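Local coordinates for protein scyllo-inositol 2-dehydrogenase (NADP(+)) IolW (Bacillus subtilis subsp. subtilis, PDB 3GDO) that catalyses the reversible NADPH-dependent reduction of scyllo-inosose to scyllo-inositol and cannot use NADH in place of NADPH, at residues 120-125 / 300-305; 125-130 / 319-324; 209-214 / 228-233. All blocks are in the same frame, centred on the assembly; numbering follows the deposited sequence.

Interaction 1: residues 120-125 / 300-305; sequences SVYHNR and GSYLTY
Tyr122 drives the edge of its ring into a face of the Tyr305 ring, an edge-to-face (T-shaped) pair with centroids 5.0 Å apart and planes at 83°. The leading edge is the CD1-CE1 side of Tyr122, which meets the CE2-CD2 side of Tyr305 with CD1 3.5 Å from Tyr305 CE2, so the touch falls toward the rim of the acceptor ring and not over its middle. Tyr305 reaches across because its CG stands anti to the backbone N (chi1 174°), which sends the ring away from the start of helix 303-315 toward strand 119-122. There Tyr305 OH donates to Ser120 OG at 2.8 Å; the same Ser120 OG is also bonded to the carbonyl of Val321, so two partners grip this buried hydroxyl. Strand 119-122 is the outermost, sixth strand of the parallel Rossmann sheet, and the chain leaves it through an inverse gamma turn centred on Tyr122, a change of direction that brings Asn124 against one face of the Tyr302 ring. Asn124 points ND2 at the centre of that face, about 3.0 Å above the ring plane, with the amide tilted 44° from the ring. CG of Asn124 sits between the backbone N and the carbonyl carbon, which carries the amide to that face. Its OD1 takes a bond from Arg125 NH1 at 2.8 Å, in the guanidinium plane, which probably limits rotation of the amide. Tyr302 OH lies over one face of the Arg125 guanidinium, 3.4 Å from NE but at an angle too poor for a bond; the hydroxyl bonds to Asp128 instead, and Arg125 NH2 forms a salt bridge with Glu257.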
loop_
_atom_site.group_PDB
_atom_site.type_symbol
_atom_site.label_atom_id
_atom_site.label_comp_id
_atom_site.label_asym_id
_atom_site.label_seq_id
_atom_site.Cartn_x
_atom_site.Cartn_y
_atom_site.Cartn_z
ATOM N N SER B 120 -9.289 31.499 0.776
ATOM C CA SER B 120 -8.269 30.456 0.849
ATOM C C SER B 120 -8.724 29.347 1.841
ATOM O O SER B 120 -9.728 29.515 2.591
ATOM C CB SER B 120 -6.940 31.073 1.260
ATOM O OG SER B 120 -5.847 30.157 1.146
ATOM N N VAL B 121 -8.017 28.212 1.803
ATOM C CA VAL B 121 -8.344 27.040 2.639
ATOM C C VAL B 121 -7.032 26.653 3.298
ATOM O O VAL B 121 -6.019 26.618 2.641
ATOM C CB VAL B 121 -8.906 25.880 1.800
ATOM C CG1 VAL B 121 -9.173 24.607 2.692
ATOM C CG2 VAL B 121 -10.200 26.309 1.126
ATOM N N TYR B 122 -7.047 26.406 4.601
ATOM C CA TYR B 122 -5.799 26.147 5.330
ATOM C C TYR B 122 -5.301 24.683 5.100
ATOM O O TYR B 122 -5.445 23.828 6.000
ATOM C CB TYR B 122 -6.012 26.481 6.831
ATOM C CG TYR B 122 -4.746 26.533 7.680
ATOM C CD1 TYR B 122 -3.724 27.394 7.352
ATOM C CD2 TYR B 122 -4.586 25.689 8.821
ATOM C CE1 TYR B 122 -2.561 27.464 8.130
ATOM C CE2 TYR B 122 -3.414 25.741 9.619
ATOM C CZ TYR B 122 -2.412 26.639 9.254
ATOM O OH TYR B 122 -1.218 26.731 9.939
ATOM N N HIS B 123 -4.746 24.404 3.910
ATOM C CA HIS B 123 -4.086 23.120 3.606
ATOM C C HIS B 123 -2.620 23.243 3.934
ATOM O O HIS B 123 -1.750 23.288 3.047
ATOM C CB HIS B 123 -4.318 22.665 2.159
ATOM C CG HIS B 123 -5.627 21.959 1.967
ATOM N ND1 HIS B 123 -5.884 20.707 2.502
ATOM C CD2 HIS B 123 -6.767 22.341 1.343
ATOM C CE1 HIS B 123 -7.110 20.332 2.172
ATOM N NE2 HIS B 123 -7.674 21.309 1.473
ATOM N N ASN B 124 -2.358 23.334 5.229
ATOM C CA ASN B 124 -1.021 23.662 5.671
ATOM C C ASN B 124 -0.047 22.501 5.593
ATOM O O ASN B 124 1.136 22.736 5.715
ATOM C CB ASN B 124 -1.010 24.301 7.066
ATOM C CG ASN B 124 -1.435 23.348 8.165
ATOM O OD1 ASN B 124 -2.258 22.468 7.971
ATOM N ND2 ASN B 124 -0.869 23.543 9.346
ATOM N N ARG B 125 -0.537 21.267 5.387
ATOM C CA ARG B 125 0.382 20.118 5.225
ATOM C C ARG B 125 1.235 20.227 3.967
ATOM O O ARG B 125 2.111 19.388 3.763
ATOM C CB ARG B 125 -0.341 18.739 5.212
ATOM C CG ARG B 125 -1.060 18.286 6.485
ATOM C CD ARG B 125 -0.820 19.166 7.651
ATOM N NE ARG B 125 -1.195 18.514 8.893
ATOM C CZ ARG B 125 -1.944 19.069 9.847
ATOM N NH1 ARG B 125 -2.447 20.293 9.716
ATOM N NH2 ARG B 125 -2.198 18.383 10.952
ATOM N N GLY B 300 9.876 21.967 8.664
ATOM C CA GLY B 300 8.479 22.303 8.366
ATOM C C GLY B 300 8.259 23.791 8.639
ATOM O O GLY B 300 8.888 24.356 9.558
ATOM N N SER B 301 7.372 24.422 7.873
ATOM C CA SER B 301 7.234 25.900 7.899
ATOM C C SER B 301 5.793 26.370 7.712
ATOM O O SER B 301 5.450 26.915 6.650
ATOM C CB SER B 301 8.119 26.482 6.784
ATOM O OG SER B 301 8.143 27.892 6.831
ATOM N N TYR B 302 4.935 26.138 8.709
ATOM C CA TYR B 302 3.527 26.523 8.588
ATOM C C TYR B 302 3.372 28.061 8.480
ATOM O O TYR B 302 2.399 28.544 7.916
ATOM C CB TYR B 302 2.674 26.023 9.779
ATOM C CG TYR B 302 2.366 24.506 9.827
ATOM C CD1 TYR B 302 2.562 23.680 8.715
ATOM C CD2 TYR B 302 1.854 23.933 10.983
ATOM C CE1 TYR B 302 2.271 22.310 8.771
ATOM C CE2 TYR B 302 1.543 22.538 11.061
ATOM C CZ TYR B 302 1.765 21.749 9.958
ATOM O OH TYR B 302 1.459 20.410 10.010
ATOM N N LEU B 303 4.317 28.800 9.053
ATOM C CA LEU B 303 4.356 30.278 8.934
ATOM C C LEU B 303 4.260 30.714 7.491
ATOM O O LEU B 303 3.647 31.764 7.187
ATOM C CB LEU B 303 5.637 30.857 9.539
ATOM C CG LEU B 303 5.784 30.759 11.066
ATOM C CD1 LEU B 303 7.145 31.376 11.509
ATOM C CD2 LEU B 303 4.579 31.460 11.763
ATOM N N THR B 304 4.850 29.909 6.601
ATOM C CA THR B 304 4.917 30.260 5.195
ATOM C C THR B 304 3.512 30.505 4.627
ATOM O O THR B 304 3.324 31.480 3.884
ATOM C CB THR B 304 5.738 29.214 4.366
ATOM O OG1 THR B 304 7.053 29.112 4.922
ATOM C CG2 THR B 304 5.847 29.577 2.889
ATOM N N TYR B 305 2.525 29.666 4.987
ATOM C CA TYR B 305 1.155 29.912 4.540
ATOM C C TYR B 305 0.722 31.354 4.927
ATOM O O TYR B 305 0.157 32.089 4.116
ATOM C CB TYR B 305 0.173 28.897 5.130
ATOM C CG TYR B 305 -1.275 29.191 4.815
ATOM C CD1 TYR B 305 -1.886 28.617 3.710
ATOM C CD2 TYR B 305 -2.034 30.011 5.623
ATOM C CE1 TYR B 305 -3.196 28.854 3.412
ATOM C CE2 TYR B 305 -3.359 30.258 5.323
ATOM C CZ TYR B 305 -3.925 29.683 4.217
ATOM O OH TYR B 305 -5.236 29.908 3.898
#

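Interaction 2: residues 125-130 / 319-324; sequences RRWDND and LPVTAE
With CG anti to the carbonyl carbon (chi1 -64°) and the chain extended from CG to NE, Arg126 carries its guanidinium straight out to Val321, while Trp127, with nearly the same chi1 of -61°, sends the far end of its indole to the same place. The indole touches by its edge: Trp127 CH2 comes to 4.0 Å from Pro320 CB and to 4.0 Å from Val321 CG2, and the carbonyl O of Pro320 also lies at that edge, in the ring plane. Both Val321 methyls lie over a guanidinium face, Val321 CG1 3.9 Å from Arg126 NH2, and CG2 also meets the indole edge. Arg126 CB in turn covers part of one indole face. Arg126 NH1 lies 3.2 Å from Pro320 O, but at an angle too poor for a hydrogen bond, and none joins the two segments. The charge is met by two carboxylates: NE pairs with Asp184 and NH2 with Glu325, which probably hold the guanidinium in position beside Val321. Glu325 also accepts from the backbone N of Thr322, the N-cap residue of helix 323-342, and Thr322 OG1 caps a backbone N of that helix, a pattern consistent with a capping box. The contact thus joins the turn between strand 119-122 and helix 129-139 to the link between helices 303-315 and 323-342, with Asp184 of helix 174-190 on the arginine side and Thr304 and Tyr305 of helix 303-315 beside Trp127 and Pro320.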
loop_
_atom_site.group_PDB
_atom_site.type_symbol
_atom_site.label_atom_id
_atom_site.label_comp_id
_atom_site.label_asym_id
_atom_site.label_seq_id
_atom_site.Cartn_x
_atom_site.Cartn_y
_atom_site.Cartn_z
ATOM N N ARG B 125 -0.537 21.267 5.387
ATOM C CA ARG B 125 0.382 20.118 5.225
ATOM C C ARG B 125 1.235 20.227 3.967
ATOM O O ARG B 125 2.111 19.388 3.763
ATOM C CB ARG B 125 -0.341 18.739 5.212
ATOM C CG ARG B 125 -1.060 18.286 6.485
ATOM C CD ARG B 125 -0.820 19.166 7.651
ATOM N NE ARG B 125 -1.195 18.514 8.893
ATOM C CZ ARG B 125 -1.944 19.069 9.847
ATOM N NH1 ARG B 125 -2.447 20.293 9.716
ATOM N NH2 ARG B 125 -2.198 18.383 10.952
ATOM N N ARG B 126 1.000 21.231 3.114
ATOM C CA ARG B 126 1.960 21.506 2.050
ATOM C C ARG B 126 3.254 22.070 2.647
ATOM O O ARG B 126 4.246 22.156 1.945
ATOM C CB ARG B 126 1.443 22.479 0.998
ATOM C CG ARG B 126 0.241 22.001 0.191
ATOM C CD ARG B 126 -0.145 23.057 -0.840
ATOM N NE ARG B 126 -1.457 22.780 -1.403
ATOM C CZ ARG B 126 -2.069 23.537 -2.310
ATOM N NH1 ARG B 126 -1.498 24.652 -2.794
ATOM N NH2 ARG B 126 -3.278 23.187 -2.726
ATOM N N TRP B 127 3.228 22.492 3.908
ATOM C CA TRP B 127 4.476 22.977 4.583
ATOM C C TRP B 127 4.951 22.058 5.731
ATOM O O TRP B 127 5.711 22.488 6.615
ATOM C CB TRP B 127 4.381 24.492 4.968
ATOM C CG TRP B 127 4.182 25.365 3.713
ATOM C CD1 TRP B 127 5.166 25.965 2.934
ATOM C CD2 TRP B 127 2.931 25.676 3.080
ATOM N NE1 TRP B 127 4.592 26.601 1.857
ATOM C CE2 TRP B 127 3.225 26.448 1.926
ATOM C CE3 TRP B 127 1.591 25.336 3.355
ATOM C CZ2 TRP B 127 2.234 26.906 1.066
ATOM C CZ3 TRP B 127 0.601 25.799 2.501
ATOM C CH2 TRP B 127 0.929 26.590 1.375
ATOM N N ASP B 128 4.502 20.792 5.709
ATOM C CA ASP B 128 5.051 19.724 6.562
ATOM C C ASP B 128 6.498 19.427 6.141
ATOM O O ASP B 128 6.829 19.506 4.940
ATOM C CB ASP B 128 4.229 18.430 6.429
ATOM C CG ASP B 128 3.033 18.388 7.358
ATOM O OD1 ASP B 128 2.692 19.419 7.973
ATOM O OD2 ASP B 128 2.413 17.293 7.502
ATOM N N ASN B 129 7.366 19.118 7.119
ATOM C CA ASN B 129 8.764 18.813 6.774
ATOM C C ASN B 129 8.940 17.778 5.658
ATOM O O ASN B 129 9.631 18.033 4.661
ATOM C CB ASN B 129 9.638 18.494 8.011
ATOM C CG ASN B 129 9.001 17.521 9.023
ATOM O OD1 ASN B 129 8.128 16.664 8.716
ATOM N ND2 ASN B 129 9.465 17.643 10.249
ATOM N N ASP B 130 8.292 16.618 5.809
ATOM C CA ASP B 130 8.455 15.528 4.848
ATOM C C ASP B 130 8.050 15.958 3.444
ATOM O O ASP B 130 8.795 15.727 2.470
ATOM C CB ASP B 130 7.705 14.252 5.302
ATOM C CG ASP B 130 6.311 14.534 5.895
ATOM O OD1 ASP B 130 5.677 15.556 5.522
ATOM O OD2 ASP B 130 5.824 13.715 6.739
ATOM N N LEU B 319 -2.418 33.423 -4.310
ATOM C CA LEU B 319 -2.688 32.822 -2.975
ATOM C C LEU B 319 -1.912 31.534 -2.750
ATOM O O LEU B 319 -1.758 30.741 -3.700
ATOM C CB LEU B 319 -4.188 32.518 -2.834
ATOM C CG LEU B 319 -5.090 33.706 -2.429
ATOM C CD1 LEU B 319 -6.536 33.343 -2.566
ATOM C CD2 LEU B 319 -4.763 34.274 -0.989
ATOM N N PRO B 320 -1.476 31.273 -1.489
ATOM C CA PRO B 320 -0.754 30.023 -1.185
ATOM C C PRO B 320 -1.587 28.739 -1.420
ATOM O O PRO B 320 -1.025 27.704 -1.839
ATOM C CB PRO B 320 -0.417 30.163 0.299
ATOM C CG PRO B 320 -1.484 31.083 0.847
ATOM C CD PRO B 320 -1.715 32.073 -0.270
ATOM N N VAL B 321 -2.885 28.812 -1.158
ATOM C CA VAL B 321 -3.822 27.739 -1.500
ATOM C C VAL B 321 -5.033 28.478 -2.045
ATOM O O VAL B 321 -5.451 29.449 -1.433
ATOM C CB VAL B 321 -4.253 26.903 -0.243
ATOM C CG1 VAL B 321 -5.210 25.814 -0.646
ATOM C CG2 VAL B 321 -3.013 26.308 0.569
ATOM N N THR B 322 -5.639 28.012 -3.135
ATOM C CA THR B 322 -6.756 28.734 -3.743
ATOM C C THR B 322 -8.056 27.991 -3.488
ATOM O O THR B 322 -8.036 26.822 -3.162
ATOM C CB THR B 322 -6.595 28.835 -5.310
ATOM O OG1 THR B 322 -6.647 27.522 -5.878
ATOM C CG2 THR B 322 -5.249 29.525 -5.722
ATOM N N ALA B 323 -9.188 28.658 -3.695
ATOM C CA ALA B 323 -10.482 28.068 -3.481
ATOM C C ALA B 323 -10.687 26.873 -4.396
ATOM O O ALA B 323 -11.224 25.849 -3.947
ATOM C CB ALA B 323 -11.612 29.100 -3.660
ATOM N N GLU B 324 -10.282 27.028 -5.658
ATOM C CA GLU B 324 -10.291 25.963 -6.669
ATOM C C GLU B 324 -9.553 24.691 -6.216
ATOM O O GLU B 324 -10.058 23.590 -6.404
ATOM C CB GLU B 324 -9.623 26.462 -7.968
ATOM C CG GLU B 324 -9.934 25.637 -9.213
ATOM C CD GLU B 324 -11.419 25.188 -9.309
ATOM O OE1 GLU B 324 -12.381 26.027 -9.167
ATOM O OE2 GLU B 324 -11.627 23.964 -9.496
#

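Interaction 3: residues 209-214 / 228-233; sequences TVDYFH and GGSIVP
Three direct hydrogen bonds and a water tie Asp211 and Phe213 to the chain from Gly228 to Ser230. Phe213 and Gly228 form an antiparallel hydrogen-bonded pair: Phe213 N gives to Gly228 O at 3.0 Å, and Gly228 N returns a bond to Phe213 O at 2.8 Å. Ser230 OG donates to Asp211 O at 2.8 Å, in the carbonyl plane and on a lone pair; Ser230 OG also accepts from Arg155 NE. A water 2.8 Å from Ser230 N accepts from that N-H and lies in hydrogen-bonding position to Asp211 OD1, a carboxylate oxygen that Gln203 N also reaches, while OD2 is paired with Arg204. Tyr212 CA adds a CA-H...O contact to Gly228 O. Phe213 has CG between its backbone N and carbonyl carbon (chi1 63°), folding the ring back across the strand pair until Gly228 lies over one face. Gly228 CA stands 4.2 Å from the ring centroid, a CH-pi contact for which the lack of a side chain leaves room. Beyond Ser230 the loop reaches the second subunit, where Ile231 O bonds to Asn147 of that chain. Asp211 and Tyr212 both face Met201 in a classic beta bulge, so the start of strand 212-219 is irregular toward strand 195-201 while its other edge pairs with strand 222-228, and helix 174-190 packs on Phe213 through Thr174 and Leu175.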
loop_
_atom_site.group_PDB
_atom_site.type_symbol
_atom_site.label_atom_id
_atom_site.label_comp_id
_atom_site.label_asym_id
_atom_site.label_seq_id
_atom_site.Cartn_x
_atom_site.Cartn_y
_atom_site.Cartn_z
ATOM N N THR B 209 -18.845 6.564 11.791
ATOM C CA THR B 209 -18.316 7.307 10.682
ATOM C C THR B 209 -17.167 6.522 10.033
ATOM O O THR B 209 -16.710 5.499 10.556
ATOM C CB THR B 209 -17.839 8.672 11.174
ATOM O OG1 THR B 209 -16.971 8.469 12.290
ATOM C CG2 THR B 209 -19.063 9.568 11.645
ATOM N N VAL B 210 -16.720 6.996 8.877
ATOM C CA VAL B 210 -15.592 6.417 8.200
ATOM C C VAL B 210 -14.354 6.425 9.094
ATOM O O VAL B 210 -14.025 7.435 9.709
ATOM C CB VAL B 210 -15.296 7.212 6.907
ATOM C CG1 VAL B 210 -13.950 6.769 6.311
ATOM C CG2 VAL B 210 -16.500 7.053 5.909
ATOM N N ASP B 211 -13.651 5.298 9.123
ATOM C CA ASP B 211 -12.375 5.192 9.872
ATOM C C ASP B 211 -11.275 4.441 9.079
ATOM O O ASP B 211 -10.129 4.237 9.553
ATOM C CB ASP B 211 -12.618 4.580 11.280
ATOM C CG ASP B 211 -13.032 3.099 11.235
ATOM O OD1 ASP B 211 -12.717 2.386 10.247
ATOM O OD2 ASP B 211 -13.669 2.631 12.224
ATOM N N TYR B 212 -11.630 4.094 7.851
ATOM C CA TYR B 212 -10.753 3.427 6.920
ATOM C C TYR B 212 -10.997 3.936 5.500
ATOM O O TYR B 212 -12.148 4.018 5.032
ATOM C CB TYR B 212 -10.998 1.903 6.994
ATOM C CG TYR B 212 -10.220 1.108 5.987
ATOM C CD1 TYR B 212 -9.057 0.421 6.354
ATOM C CD2 TYR B 212 -10.627 1.058 4.650
ATOM C CE1 TYR B 212 -8.318 -0.313 5.406
ATOM C CE2 TYR B 212 -9.910 0.382 3.700
ATOM C CZ TYR B 212 -8.741 -0.300 4.081
ATOM O OH TYR B 212 -8.079 -1.017 3.135
ATOM N N PHE B 213 -9.916 4.241 4.791
ATOM C CA PHE B 213 -10.029 4.557 3.372
ATOM C C PHE B 213 -8.806 4.056 2.634
ATOM O O PHE B 213 -7.652 4.086 3.146
ATOM C CB PHE B 213 -10.228 6.085 3.140
ATOM C CG PHE B 213 -9.062 6.919 3.597
ATOM C CD1 PHE B 213 -7.942 7.101 2.769
ATOM C CD2 PHE B 213 -9.056 7.494 4.852
ATOM C CE1 PHE B 213 -6.851 7.834 3.210
ATOM C CE2 PHE B 213 -7.966 8.202 5.303
ATOM C CZ PHE B 213 -6.867 8.401 4.466
ATOM N N HIS B 214 -9.065 3.632 1.416
ATOM C CA HIS B 214 -8.025 3.259 0.486
ATOM C C HIS B 214 -8.399 3.841 -0.896
ATOM O O HIS B 214 -9.382 3.421 -1.506
ATOM C CB HIS B 214 -7.948 1.725 0.393
ATOM C CG HIS B 214 -6.724 1.265 -0.306
ATOM N ND1 HIS B 214 -6.597 1.300 -1.687
ATOM C CD2 HIS B 214 -5.519 0.870 0.184
ATOM C CE1 HIS B 214 -5.379 0.889 -2.013
ATOM N NE2 HIS B 214 -4.703 0.636 -0.899
ATOM N N GLY B 228 -5.411 4.831 4.738
ATOM C CA GLY B 228 -5.389 5.165 6.151
ATOM C C GLY B 228 -6.310 4.221 6.888
ATOM O O GLY B 228 -7.451 3.995 6.445
ATOM N N GLY B 229 -5.809 3.635 7.973
ATOM C CA GLY B 229 -6.698 2.917 8.925
ATOM C C GLY B 229 -6.652 3.415 10.355
ATOM O O GLY B 229 -5.778 4.228 10.733
ATOM N N SER B 230 -7.614 2.952 11.167
ATOM C CA SER B 230 -7.703 3.371 12.552
ATOM C C SER B 230 -7.409 2.254 13.578
ATOM O O SER B 230 -7.575 2.469 14.781
ATOM C CB SER B 230 -9.084 3.993 12.824
ATOM O OG SER B 230 -9.313 5.146 12.061
ATOM N N ILE B 231 -6.990 1.078 13.109
ATOM C CA ILE B 231 -6.616 -0.037 13.992
ATOM C C ILE B 231 -5.258 -0.481 13.537
ATOM O O ILE B 231 -5.099 -1.572 13.037
ATOM C CB ILE B 231 -7.613 -1.247 13.924
ATOM C CG1 ILE B 231 -9.066 -0.741 13.778
ATOM C CG2 ILE B 231 -7.452 -2.146 15.183
ATOM C CD1 ILE B 231 -10.108 -1.819 13.590
ATOM N N VAL B 232 -4.276 0.398 13.707
ATOM C CA VAL B 232 -2.970 0.176 13.152
ATOM C C VAL B 232 -1.930 0.399 14.244
ATOM O O VAL B 232 -1.492 1.526 14.450
ATOM C CB VAL B 232 -2.654 1.095 11.904
ATOM C CG1 VAL B 232 -1.200 0.869 11.427
ATOM C CG2 VAL B 232 -3.576 0.841 10.752
ATOM N N PRO B 233 -1.538 -0.687 14.953
ATOM C CA PRO B 233 -0.588 -0.505 16.075
ATOM C C PRO B 233 0.726 0.122 15.617
ATOM O O PRO B 233 1.251 0.982 16.282
ATOM C CB PRO B 233 -0.385 -1.950 16.583
ATOM C CG PRO B 233 -1.748 -2.526 16.449
ATOM C CD PRO B 233 -2.206 -2.003 15.027
HETATM O O HOH W 1 -9.913 1.485 10.668
#

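Overall arrangement
Interactions 1 and 2 are neighbours, their centres about 5 Å apart. They share Arg125 and touch through Tyr302 with Asp128 and Ser120 with Val321. Their segments alternate along the chain, so the exit of strand 119-122 and the approach to helix 129-139 are stitched to the start of helix 303-315 and the approach to helix 323-342, joining an edge strand of the parallel Rossmann sheet to helices of the C-terminal part. Interaction 3 is nested within both loops, its centre about 25 Å from that of interaction 1 and about 24 Å from that of interaction 2, at the end of two strands of the mixed sheet and the loop that follows. It alone meets the second subunit.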